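Side-chain contact in FixG-related protein (Vibrio parahaemolyticus, PDB 2R39), which is of unknown function but probably serves electron transport through 4Fe-4S clusters as a whole protein, this chain being the C-terminal Ig-like domain: residues Leu99-Lys102 with Ser103-Phe106. Sequence-based numbering, arbitrary orientation.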
loop_
_atom_site.group_PDB
_atom_site.type_symbol
_atom_site.label_atom_id
_atom_site.label_comp_id
_atom_site.label_asym_id
_atom_site.label_seq_id
_atom_site.Cartn_x
_atom_site.Cartn_y
_atom_site.Cartn_z
ATOM N N LEU A 99 0.691 7.157 1.993
ATOM C CA LEU A 99 -0.619 7.793 2.005
ATOM C C LEU A 99 -0.379 9.290 1.806
ATOM O O LEU A 99 0.399 9.904 2.534
ATOM C CB LEU A 99 -1.357 7.516 3.334
ATOM C CG LEU A 99 -2.703 8.244 3.475
ATOM C CD1 LEU A 99 -3.650 7.464 4.366
ATOM C CD2 LEU A 99 -2.518 9.653 4.005
ATOM N N THR A 100 -1.019 9.857 0.801
ATOM C CA THR A 100 -0.926 11.280 0.545
ATOM C C THR A 100 -2.283 11.927 0.814
ATOM O O THR A 100 -3.275 11.557 0.198
ATOM C CB THR A 100 -0.496 11.555 -0.910
ATOM O OG1 THR A 100 0.780 10.941 -1.138
ATOM C CG2 THR A 100 -0.382 13.072 -1.169
ATOM N N ASP A 101 -2.293 12.865 1.759
ATOM C CA ASP A 101 -3.458 13.698 2.097
ATOM C C ASP A 101 -3.044 15.091 1.684
ATOM O O ASP A 101 -2.473 15.833 2.498
ATOM C CB ASP A 101 -3.691 13.653 3.622
ATOM C CG ASP A 101 -4.801 14.609 4.118
ATOM O OD1 ASP A 101 -5.236 15.540 3.414
ATOM O OD2 ASP A 101 -5.222 14.424 5.275
ATOM N N LYS A 102 -3.277 15.430 0.418
ATOM C CA LYS A 102 -2.952 16.766 -0.109
ATOM C C LYS A 102 -3.549 17.943 0.679
ATOM O O LYS A 102 -2.869 18.948 0.886
ATOM C CB LYS A 102 -3.357 16.893 -1.588
ATOM C CG LYS A 102 -4.855 16.860 -1.865
ATOM C CD LYS A 102 -5.124 16.792 -3.377
ATOM C CE LYS A 102 -5.368 18.180 -3.983
ATOM N NZ LYS A 102 -4.938 18.254 -5.417
ATOM N N SER A 103 -4.806 17.813 1.106
ATOM C CA SER A 103 -5.559 18.923 1.725
ATOM C C SER A 103 -4.987 19.390 3.074
ATOM O O SER A 103 -5.142 20.565 3.458
ATOM C CB SER A 103 -7.014 18.513 1.926
ATOM O OG SER A 103 -7.108 17.597 3.012
ATOM N N ASN A 104 -4.375 18.458 3.805
ATOM C CA ASN A 104 -3.626 18.777 5.019
ATOM C C ASN A 104 -2.127 18.791 4.741
ATOM O O ASN A 104 -1.321 18.911 5.676
ATOM C CB ASN A 104 -3.949 17.782 6.147
ATOM C CG ASN A 104 -5.398 17.880 6.628
ATOM O OD1 ASN A 104 -5.805 18.883 7.223
ATOM N ND2 ASN A 104 -6.176 16.829 6.382
ATOM N N GLU A 105 -1.762 18.654 3.461
ATOM C CA GLU A 105 -0.355 18.648 3.019
ATOM C C GLU A 105 0.475 17.690 3.900
ATOM O O GLU A 105 1.408 18.094 4.607
ATOM C CB GLU A 105 0.202 20.093 3.000
ATOM C CG GLU A 105 1.598 20.281 2.363
ATOM C CD GLU A 105 1.650 19.997 0.852
ATOM O OE1 GLU A 105 0.629 20.209 0.145
ATOM O OE2 GLU A 105 2.732 19.577 0.375
ATOM N N PHE A 106 0.111 16.411 3.841
ATOM C CA PHE A 106 0.569 15.417 4.795
ATOM C C PHE A 106 0.764 14.087 4.071
ATOM O O PHE A 106 -0.049 13.698 3.226
ATOM C CB PHE A 106 -0.463 15.282 5.933
ATOM C CG PHE A 106 -0.120 14.237 6.966
ATOM C CD1 PHE A 106 0.917 14.445 7.878
ATOM C CD2 PHE A 106 -0.857 13.059 7.048
ATOM C CE1 PHE A 106 1.241 13.470 8.843
ATOM C CE2 PHE A 106 -0.553 12.090 8.001
ATOM C CZ PHE A 106 0.509 12.292 8.901
#
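Asp101 turns its carboxylate into the hairpin loop that follows it, where both oxygens meet Ser103 and Asn104. With CG anti to the backbone N (chi1 174°), the group reaches over the start of the turn. Asp101 OD2 receives Asn104 ND2 on its syn side at 2.8 Å in a nearly straight bond. The acceptor lies close to the amide plane of Asn104, yet that plane stands 75° from the carboxylate. Asp101 OD1 is met from above the carboxylate plane by the backbone N of Asn104, 3.1 Å away, while Ser103 OG lies 2.8 Å from the same oxygen. Gln47 OE1 on strand 47-54 is a second acceptor for that hydroxyl, and Asn104 packs on Gln47 and Pro10, so the carboxylate, buried itself, is densely bonded. The backbone closes the connection between strands 92-101 and 106-115, an edge hairpin of one sheet of the Ig-like sandwich. Asp101 N gives a 2.8 Å bond to Phe106 O, Phe106 N returns one of 3.0 Å to Asp101 O, and Glu105, with positive phi (48°), joins Phe106 opposite Asp101 in a G1 beta bulge. Within the loop, Glu105 N reaches Lys102 O at 2.8 Å. The outer side is much looser: Lys102 and Glu105 are exposed, and their CB atoms, though directed away from the other half of the turn, still touch it. On the face shared with Asp101, the Phe106 ring has the CB of Asp101 at its edge, and continues onto Asp9, Pro10 and Ala11.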